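Local coordinates for protein probable aromatic acid decarboxylase (Aquifex aeolicus, PDB 2EJB) that probably transfers a dimethylallyl group from dimethylallyl phosphate to FMN, making the prenylated flavin cofactor used by UbiD decarboxylases, at residues G13-I18 / D164-V169; H81-Y86 / L177-N182; P120-V125 / G145-P150. All coordinates share one frame; numbering follows the deposited sequence.

Contact 1. Residues G13-I18 / D164-V169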
loop_
_atom_site.group_PDB
_atom_site.type_symbol
_atom_site.label_atom_id
_atom_site.label_comp_id
_atom_site.label_asym_id
_atom_site.label_seq_id
_atom_site.Cartn_x
_atom_site.Cartn_y
_atom_site.Cartn_z
ATOM N N GLY A 13 -8.564 -8.089 3.467
ATOM C CA GLY A 13 -9.033 -6.718 3.434
ATOM C C GLY A 13 -10.381 -6.635 2.748
ATOM O O GLY A 13 -10.778 -5.572 2.265
ATOM N N VAL A 14 -11.087 -7.760 2.696
ATOM C CA VAL A 14 -12.399 -7.788 2.068
ATOM C C VAL A 14 -13.320 -6.781 2.747
ATOM O O VAL A 14 -14.335 -6.378 2.181
ATOM C CB VAL A 14 -13.046 -9.192 2.146
ATOM C CG1 VAL A 14 -12.443 -10.103 1.093
ATOM C CG2 VAL A 14 -12.835 -9.788 3.526
ATOM N N ILE A 15 -12.947 -6.370 3.956
ATOM C CA ILE A 15 -13.734 -5.409 4.722
ATOM C C ILE A 15 -13.853 -4.072 3.985
ATOM O O ILE A 15 -14.891 -3.413 4.049
ATOM C CB ILE A 15 -13.115 -5.171 6.122
ATOM C CG1 ILE A 15 -14.040 -4.287 6.963
ATOM C CG2 ILE A 15 -11.738 -4.538 5.990
ATOM C CD1 ILE A 15 -15.343 -4.959 7.347
ATOM N N TYR A 16 -12.789 -3.675 3.288
ATOM C CA TYR A 16 -12.798 -2.426 2.527
ATOM C C TYR A 16 -13.940 -2.453 1.514
ATOM O O TYR A 16 -14.629 -1.452 1.309
ATOM C CB TYR A 16 -11.472 -2.242 1.779
ATOM C CG TYR A 16 -10.290 -1.907 2.667
ATOM C CD1 TYR A 16 -10.235 -0.697 3.359
ATOM C CD2 TYR A 16 -9.223 -2.791 2.803
ATOM C CE1 TYR A 16 -9.148 -0.374 4.161
ATOM C CE2 TYR A 16 -8.124 -2.480 3.607
ATOM C CZ TYR A 16 -8.096 -1.270 4.281
ATOM O OH TYR A 16 -7.023 -0.961 5.080
ATOM N N GLY A 17 -14.133 -3.609 0.886
ATOM C CA GLY A 17 -15.187 -3.749 -0.107
ATOM C C GLY A 17 -16.584 -3.709 0.486
ATOM O O GLY A 17 -17.534 -3.250 -0.152
ATOM N N ILE A 18 -16.707 -4.207 1.708
ATOM C CA ILE A 18 -17.985 -4.222 2.412
ATOM C C ILE A 18 -18.366 -2.783 2.741
ATOM O O ILE A 18 -19.477 -2.336 2.446
ATOM C CB ILE A 18 -17.870 -5.037 3.723
ATOM C CG1 ILE A 18 -17.622 -6.506 3.396
ATOM C CG2 ILE A 18 -19.123 -4.871 4.573
ATOM C CD1 ILE A 18 -18.714 -7.115 2.551
ATOM N N ASP A 164 -11.469 3.974 11.451
ATOM C CA ASP A 164 -11.051 5.262 10.912
ATOM C C ASP A 164 -10.139 5.083 9.705
ATOM O O ASP A 164 -10.127 5.917 8.805
ATOM C CB ASP A 164 -10.331 6.092 11.979
ATOM C CG ASP A 164 -11.269 6.593 13.062
ATOM O OD1 ASP A 164 -12.496 6.544 12.850
ATOM O OD2 ASP A 164 -10.775 7.048 14.116
ATOM N N MET A 165 -9.372 3.999 9.690
ATOM C CA MET A 165 -8.476 3.739 8.571
ATOM C C MET A 165 -9.235 3.160 7.380
ATOM O O MET A 165 -8.907 3.440 6.226
ATOM C CB MET A 165 -7.352 2.797 9.001
ATOM C CG MET A 165 -6.360 3.453 9.960
ATOM S SD MET A 165 -4.911 2.436 10.279
ATOM C CE MET A 165 -5.533 1.390 11.577
ATOM N N ILE A 166 -10.256 2.357 7.664
ATOM C CA ILE A 166 -11.074 1.768 6.611
ATOM C C ILE A 166 -11.813 2.881 5.867
ATOM O O ILE A 166 -11.886 2.884 4.640
ATOM C CB ILE A 166 -12.116 0.796 7.191
ATOM C CG1 ILE A 166 -11.411 -0.352 7.918
ATOM C CG2 ILE A 166 -12.999 0.258 6.078
ATOM C CD1 ILE A 166 -12.356 -1.319 8.603
ATOM N N ASN A 167 -12.361 3.830 6.620
ATOM C CA ASN A 167 -13.088 4.944 6.028
ATOM C C ASN A 167 -12.164 5.814 5.192
ATOM O O ASN A 167 -12.576 6.365 4.172
ATOM C CB ASN A 167 -13.757 5.780 7.125
ATOM C CG ASN A 167 -15.030 5.141 7.649
ATOM O OD1 ASN A 167 -15.195 3.923 7.594
ATOM N ND2 ASN A 167 -15.931 5.961 8.172
ATOM N N PHE A 168 -10.915 5.945 5.629
ATOM C CA PHE A 168 -9.943 6.743 4.885
ATOM C C PHE A 168 -9.768 6.149 3.493
ATOM O O PHE A 168 -9.895 6.843 2.484
ATOM C CB PHE A 168 -8.583 6.758 5.587
ATOM C CG PHE A 168 -7.487 7.356 4.747
ATOM C CD1 PHE A 168 -7.349 8.736 4.632
ATOM C CD2 PHE A 168 -6.633 6.537 4.011
ATOM C CE1 PHE A 168 -6.382 9.294 3.787
ATOM C CE2 PHE A 168 -5.666 7.083 3.164
ATOM C CZ PHE A 168 -5.542 8.466 3.052
ATOM N N VAL A 169 -9.475 4.854 3.446
ATOM C CA VAL A 169 -9.275 4.169 2.179
ATOM C C VAL A 169 -10.545 4.217 1.323
ATOM O O VAL A 169 -10.477 4.452 0.114
ATOM C CB VAL A 169 -8.855 2.709 2.412
ATOM C CG1 VAL A 169 -8.642 2.009 1.080
ATOM C CG2 VAL A 169 -7.571 2.674 3.241
#
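Met-165 and Ile-166 open the contact of helix 162-176 with Tyr-16 and Ile-15, in the first turn of helix 14-26. Both helices belong to the Rossmann-like flavoprotein fold; their short axes approach to 9.7 Å and cross at -68°, a gap bridged by side chains without any hydrogen bond. Met-165 contributes chiefly its carbonyl oxygen, which lies at the edge of the Tyr-16 ring, near its plane; its side chain packs against Met-165 of the second subunit. Ile-166 divides its two branches between two neighbours. CG1 stands anti to the carbonyl carbon (chi1 -61°) and the chain runs on extended, carrying CD1 to Ile-15 CG1 at 3.8 Å, the two side chains crossing at about a right angle. The other branch, CG2, meets Tyr-16 CD1 at 4.0 Å, while Ile-166 CA approaches Tyr-16 CE1 obliquely. One turn on, Val-169 points toward helix 14-26 and lies across the tyrosine, whose side chain also packs on Val-88 and Leu-124 of the central sheet. The Tyr-16 side chain is also about 5 Å from that of Arg-126, a predicted FMN ligand. Val-169 lies against the CD1-CE1 side of the ring, with CB and CG2 each 3.6 Å from Tyr-16 CE1.

Contact 2. Residues H81-Y86 / L177-N182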
loop_
_atom_site.group_PDB
_atom_site.type_symbol
_atom_site.label_atom_id
_atom_site.label_comp_id
_atom_site.label_asym_id
_atom_site.label_seq_id
_atom_site.Cartn_x
_atom_site.Cartn_y
_atom_site.Cartn_z
ATOM N N HIS A 81 -22.689 2.459 -19.606
ATOM C CA HIS A 81 -23.602 3.359 -18.907
ATOM C C HIS A 81 -23.336 3.482 -17.406
ATOM O O HIS A 81 -24.048 4.192 -16.696
ATOM C CB HIS A 81 -25.044 2.909 -19.157
ATOM C CG HIS A 81 -25.434 2.932 -20.602
ATOM N ND1 HIS A 81 -25.530 4.102 -21.327
ATOM C CD2 HIS A 81 -25.724 1.931 -21.466
ATOM C CE1 HIS A 81 -25.862 3.818 -22.576
ATOM N NE2 HIS A 81 -25.984 2.508 -22.684
ATOM N N TYR A 82 -22.304 2.795 -16.928
ATOM C CA TYR A 82 -21.948 2.838 -15.513
ATOM C C TYR A 82 -20.978 3.978 -15.230
ATOM O O TYR A 82 -20.215 4.386 -16.100
ATOM C CB TYR A 82 -21.305 1.518 -15.088
ATOM C CG TYR A 82 -22.272 0.360 -15.000
ATOM C CD1 TYR A 82 -22.544 -0.247 -13.776
ATOM C CD2 TYR A 82 -22.921 -0.122 -16.135
ATOM C CE1 TYR A 82 -23.437 -1.307 -13.681
ATOM C CE2 TYR A 82 -23.825 -1.188 -16.050
ATOM C CZ TYR A 82 -24.074 -1.771 -14.817
ATOM O OH TYR A 82 -24.961 -2.810 -14.705
ATOM N N ARG A 83 -21.004 4.484 -14.004
ATOM C CA ARG A 83 -20.116 5.569 -13.626
ATOM C C ARG A 83 -18.704 5.039 -13.391
ATOM O O ARG A 83 -17.730 5.781 -13.480
ATOM C CB ARG A 83 -20.630 6.252 -12.361
ATOM C CG ARG A 83 -19.782 7.432 -11.922
ATOM C CD ARG A 83 -20.403 8.154 -10.752
ATOM N NE ARG A 83 -19.613 9.314 -10.361
ATOM C CZ ARG A 83 -20.037 10.258 -9.530
ATOM N NH1 ARG A 83 -21.252 10.188 -8.999
ATOM N NH2 ARG A 83 -19.240 11.267 -9.215
ATOM N N GLY A 84 -18.598 3.749 -13.089
ATOM C CA GLY A 84 -17.291 3.162 -12.855
ATOM C C GLY A 84 -17.348 1.742 -12.328
ATOM O O GLY A 84 -18.408 1.236 -11.947
ATOM N N VAL A 85 -16.196 1.088 -12.316
ATOM C CA VAL A 85 -16.110 -0.275 -11.825
ATOM C C VAL A 85 -15.065 -0.382 -10.737
ATOM O O VAL A 85 -13.907 -0.010 -10.940
ATOM C CB VAL A 85 -15.730 -1.260 -12.941
ATOM C CG1 VAL A 85 -15.475 -2.644 -12.346
ATOM C CG2 VAL A 85 -16.844 -1.328 -13.968
ATOM N N TYR A 86 -15.483 -0.891 -9.584
ATOM C CA TYR A 86 -14.587 -1.088 -8.449
ATOM C C TYR A 86 -14.277 -2.564 -8.281
ATOM O O TYR A 86 -15.152 -3.417 -8.454
ATOM C CB TYR A 86 -15.218 -0.603 -7.138
ATOM C CG TYR A 86 -15.290 0.896 -6.968
ATOM C CD1 TYR A 86 -16.521 1.555 -6.949
ATOM C CD2 TYR A 86 -14.134 1.655 -6.796
ATOM C CE1 TYR A 86 -16.597 2.933 -6.763
ATOM C CE2 TYR A 86 -14.200 3.031 -6.610
ATOM C CZ TYR A 86 -15.434 3.663 -6.593
ATOM O OH TYR A 86 -15.510 5.022 -6.402
ATOM N N LEU A 177 -13.546 8.514 -8.260
ATOM C CA LEU A 177 -14.620 8.711 -9.219
ATOM C C LEU A 177 -15.432 9.980 -8.967
ATOM O O LEU A 177 -16.524 10.147 -9.510
ATOM C CB LEU A 177 -15.518 7.471 -9.243
ATOM C CG LEU A 177 -15.150 6.393 -10.276
ATOM C CD1 LEU A 177 -13.646 6.267 -10.464
ATOM C CD2 LEU A 177 -15.753 5.077 -9.824
ATOM N N ARG A 178 -14.882 10.878 -8.153
ATOM C CA ARG A 178 -15.534 12.147 -7.836
ATOM C C ARG A 178 -16.898 12.021 -7.171
ATOM O O ARG A 178 -17.752 12.888 -7.339
ATOM C CB ARG A 178 -15.677 12.997 -9.102
ATOM C CG ARG A 178 -14.447 13.810 -9.468
ATOM C CD ARG A 178 -13.203 12.953 -9.548
ATOM N NE ARG A 178 -12.032 13.717 -9.971
ATOM C CZ ARG A 178 -10.785 13.262 -9.899
ATOM N NH1 ARG A 178 -10.549 12.047 -9.417
ATOM N NH2 ARG A 178 -9.773 14.018 -10.309
ATOM N N ILE A 179 -17.113 10.948 -6.424
ATOM C CA ILE A 179 -18.389 10.776 -5.742
ATOM C C ILE A 179 -18.313 11.493 -4.397
ATOM O O ILE A 179 -17.471 11.167 -3.561
ATOM C CB ILE A 179 -18.704 9.284 -5.518
ATOM C CG1 ILE A 179 -18.863 8.579 -6.869
ATOM C CG2 ILE A 179 -19.972 9.138 -4.689
ATOM C CD1 ILE A 179 -19.197 7.104 -6.758
ATOM N N GLU A 180 -19.184 12.481 -4.199
ATOM C CA GLU A 180 -19.209 13.257 -2.959
ATOM C C GLU A 180 -19.556 12.374 -1.764
ATOM O O GLU A 180 -20.431 11.509 -1.855
ATOM C CB GLU A 180 -20.225 14.407 -3.067
ATOM C CG GLU A 180 -21.682 13.971 -3.276
ATOM C CD GLU A 180 -22.676 15.130 -3.223
ATOM O OE1 GLU A 180 -22.571 16.049 -4.061
ATOM O OE2 GLU A 180 -23.564 15.119 -2.343
ATOM N N HIS A 181 -18.873 12.607 -0.642
ATOM C CA HIS A 181 -19.094 11.828 0.576
ATOM C C HIS A 181 -18.707 12.603 1.844
ATOM O O HIS A 181 -18.165 13.709 1.761
ATOM C CB HIS A 181 -18.296 10.529 0.495
ATOM C CG HIS A 181 -16.826 10.743 0.328
ATOM N ND1 HIS A 181 -16.016 11.157 1.357
ATOM C CD2 HIS A 181 -16.026 10.631 -0.763
ATOM C CE1 HIS A 181 -14.776 11.294 0.915
ATOM N NE2 HIS A 181 -14.761 10.982 -0.369
ATOM N N ASN A 182 -18.988 12.014 3.010
ATOM C CA ASN A 182 -18.694 12.634 4.307
ATOM C C ASN A 182 -17.942 11.699 5.253
ATOM O O ASN A 182 -18.262 11.635 6.444
ATOM C CB ASN A 182 -19.995 13.062 4.994
ATOM C CG ASN A 182 -21.170 13.113 4.038
ATOM O OD1 ASN A 182 -21.250 14.002 3.193
ATOM N ND2 ASN A 182 -22.085 12.150 4.160
#
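Arg-83 and Leu-177 bury the most surface here, and they meet through a side chain on one partner and a backbone carbonyl on the other. With CG anti to the backbone N (chi1 -178°) and the chain extended as far as NE, the arginine reaches from the corner that the chain turns at Arg-83 to the loop after helix 162-176. Its NH2 donates to Leu-177 O at 3.0 Å, with a bent N-H...O angle of 136° and the oxygen tilted 27° out of the guanidinium plane. A weak bond from NE reaches the same oxygen, so two donors converge on one carbonyl. Arg-178 O lies 2.9 Å from Arg-83 NH2, at the edge of the group. Over the centre of one guanidinium face sits Ile-179 CG1, 3.4 Å from Arg-83 CZ. Leu-177 and Arg-178 lie where helix 162-176 ends in a Schellman motif, with Arg-178, at positive phi, as the C-prime residue; the segment 177-182 here meets strand 82-90, an inner strand of the parallel sheet in this Rossmann-like fold. An alanine at Arg-83 would remove both donors and is likely to leave Leu-177 O without these bonds and one side of Ile-179 uncovered. Leu-177 points its own side chain toward the strand: CD2 is 3.9 Å from Gly-84 CA, where a side chain on the glycine would collide with it. The same methyl approaches the ring of Tyr-86 obliquely, 3.5 Å from Tyr-86 CZ. The phenol oxygen of Tyr-86, itself 3.4 Å from Leu-177 CD2, is hydrogen-bonded to Leu-173 O in helix 162-176.

Contact 3. Residues P120-V125 / G145-P150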
loop_
_atom_site.group_PDB
_atom_site.type_symbol
_atom_site.label_atom_id
_atom_site.label_comp_id
_atom_site.label_asym_id
_atom_site.label_seq_id
_atom_site.Cartn_x
_atom_site.Cartn_y
_atom_site.Cartn_z
ATOM N N PRO A 120 -14.412 3.823 -16.300
ATOM C CA PRO A 120 -13.501 3.938 -15.159
ATOM C C PRO A 120 -13.349 2.615 -14.404
ATOM O O PRO A 120 -14.340 1.966 -14.056
ATOM C CB PRO A 120 -14.152 5.030 -14.314
ATOM C CG PRO A 120 -14.760 5.937 -15.372
ATOM C CD PRO A 120 -15.384 4.934 -16.320
ATOM N N LEU A 121 -12.101 2.220 -14.174
ATOM C CA LEU A 121 -11.787 0.981 -13.463
ATOM C C LEU A 121 -10.891 1.320 -12.273
ATOM O O LEU A 121 -9.808 1.889 -12.442
ATOM C CB LEU A 121 -11.065 0.002 -14.393
ATOM C CG LEU A 121 -10.601 -1.310 -13.743
ATOM C CD1 LEU A 121 -11.811 -2.131 -13.276
ATOM C CD2 LEU A 121 -9.771 -2.100 -14.733
ATOM N N VAL A 122 -11.338 0.966 -11.071
ATOM C CA VAL A 122 -10.574 1.263 -9.862
ATOM C C VAL A 122 -10.259 -0.001 -9.059
ATOM O O VAL A 122 -11.157 -0.762 -8.701
ATOM C CB VAL A 122 -11.347 2.257 -8.969
ATOM C CG1 VAL A 122 -10.454 2.765 -7.854
ATOM C CG2 VAL A 122 -11.862 3.420 -9.814
ATOM N N LEU A 123 -8.980 -0.209 -8.768
ATOM C CA LEU A 123 -8.535 -1.386 -8.019
ATOM C C LEU A 123 -7.886 -1.019 -6.685
ATOM O O LEU A 123 -7.131 -0.046 -6.595
ATOM C CB LEU A 123 -7.530 -2.187 -8.859
ATOM C CG LEU A 123 -7.962 -3.118 -10.004
ATOM C CD1 LEU A 123 -9.253 -2.667 -10.647
ATOM C CD2 LEU A 123 -6.822 -3.204 -11.027
ATOM N N LEU A 124 -8.200 -1.789 -5.644
ATOM C CA LEU A 124 -7.603 -1.558 -4.334
ATOM C C LEU A 124 -6.693 -2.744 -4.103
ATOM O O LEU A 124 -7.165 -3.857 -3.880
ATOM C CB LEU A 124 -8.652 -1.487 -3.211
ATOM C CG LEU A 124 -8.007 -1.112 -1.863
ATOM C CD1 LEU A 124 -7.661 0.368 -1.887
ATOM C CD2 LEU A 124 -8.953 -1.410 -0.702
ATOM N N VAL A 125 -5.388 -2.515 -4.181
ATOM C CA VAL A 125 -4.422 -3.589 -3.996
ATOM C C VAL A 125 -3.879 -3.612 -2.575
ATOM O O VAL A 125 -3.559 -2.577 -1.994
ATOM C CB VAL A 125 -3.252 -3.457 -4.994
ATOM C CG1 VAL A 125 -2.246 -4.570 -4.752
ATOM C CG2 VAL A 125 -3.785 -3.525 -6.431
ATOM N N GLY A 145 -5.286 3.580 -18.281
ATOM C CA GLY A 145 -6.348 4.466 -17.833
ATOM C C GLY A 145 -6.965 4.059 -16.509
ATOM O O GLY A 145 -7.714 4.826 -15.907
ATOM N N GLY A 146 -6.664 2.845 -16.059
ATOM C CA GLY A 146 -7.205 2.379 -14.799
ATOM C C GLY A 146 -6.519 3.081 -13.645
ATOM O O GLY A 146 -5.455 3.678 -13.813
ATOM N N VAL A 147 -7.133 3.023 -12.470
ATOM C CA VAL A 147 -6.561 3.647 -11.286
ATOM C C VAL A 147 -6.272 2.600 -10.230
ATOM O O VAL A 147 -7.151 1.824 -9.847
ATOM C CB VAL A 147 -7.510 4.683 -10.670
ATOM C CG1 VAL A 147 -6.956 5.157 -9.334
ATOM C CG2 VAL A 147 -7.680 5.862 -11.619
ATOM N N VAL A 148 -5.034 2.579 -9.762
ATOM C CA VAL A 148 -4.641 1.627 -8.742
ATOM C C VAL A 148 -4.494 2.322 -7.401
ATOM O O VAL A 148 -3.723 3.273 -7.254
ATOM C CB VAL A 148 -3.313 0.927 -9.108
ATOM C CG1 VAL A 148 -2.878 -0.000 -7.967
ATOM C CG2 VAL A 148 -3.493 0.124 -10.388
ATOM N N VAL A 149 -5.252 1.844 -6.425
ATOM C CA VAL A 149 -5.213 2.405 -5.089
ATOM C C VAL A 149 -4.718 1.340 -4.125
ATOM O O VAL A 149 -5.361 0.304 -3.955
ATOM C CB VAL A 149 -6.616 2.852 -4.619
ATOM C CG1 VAL A 149 -6.501 3.582 -3.287
ATOM C CG2 VAL A 149 -7.276 3.741 -5.674
ATOM N N PRO A 150 -3.556 1.564 -3.497
ATOM C CA PRO A 150 -3.054 0.564 -2.553
ATOM C C PRO A 150 -3.819 0.748 -1.250
ATOM O O PRO A 150 -4.207 1.863 -0.921
ATOM C CB PRO A 150 -1.587 0.946 -2.404
ATOM C CG PRO A 150 -1.660 2.436 -2.451
ATOM C CD PRO A 150 -2.607 2.685 -3.621
#
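Leu-121, Leu-123 and Val-125 exchange four backbone hydrogen bonds with Val-147 and Val-149, in parallel register. Val-147 N donates to Leu-121 O, Leu-123 N to Val-147 O at 2.9 Å, and Val-149 N to Leu-123 O at 2.7 Å; all three are nearly straight. The fourth, from Val-125 N to Val-149 O, is more bent, with an N-H...O angle of 143° and the donor tilted 29° from the carbonyl plane. CA-H...O contacts accompany them: Val-122 CA faces Val-147 O, and past the last bond Pro-150 CA lies 3.2 Å from Val-125 O. The proline sits at a position whose N is not used in bonding strand 121-125. The two strands are the arms of a beta-alpha-beta unit whose crossover passes through helix 132-143, and strand 147-150 is the outermost on its side of the six-stranded parallel sheet within the chain. Apolar contacts then divide between the two faces. On the face of Val-122, Leu-124, Val-147 and Val-149, which helix 162-176 covers, Val-149 spreads its methyls: CG2 meets Val-122 CG1 at 4.0 Å and CG1 meets Leu-124 CD1 at 3.7 Å. The CG1 branch of Val-149, anti to its own N (chi1 -173°), is the one that leans toward the leucine. On the other face, Val-125 CG2 and Val-148 CG1 come together at 4.0 Å; there Val-148 also packs against Met-138 and Ile-141 of helix 132-143. Pro-129 of the second subunit lies against Val-147 and Val-149.

The three contacts illustrate how one parallel sheet gathers distant parts of a chain. Contacts 2 and 3 share it: Val-85 N lies 2.7 Å from Pro-120 O and Val-85 O 2.8 Å from Val-122 N, probable interstrand hydrogen bonds, while Leu-177 CD1 packs on Val-122 CG2. Contact 1 rests on contact 3 through Leu-124, whose CD1 is 3.5 Å from Val-169 CG1. Contacts 1 and 2 do not touch (nearest atoms about 6 Å apart), yet both involve helix 162-176 or its end. The Lys-172 side chain, predicted to bind dimethylallyl phosphate, lies about 5 Å from those of Val-169 and Val-149, and that of Thr-92, predicted for FMN, about 5 Å from that of Val-125.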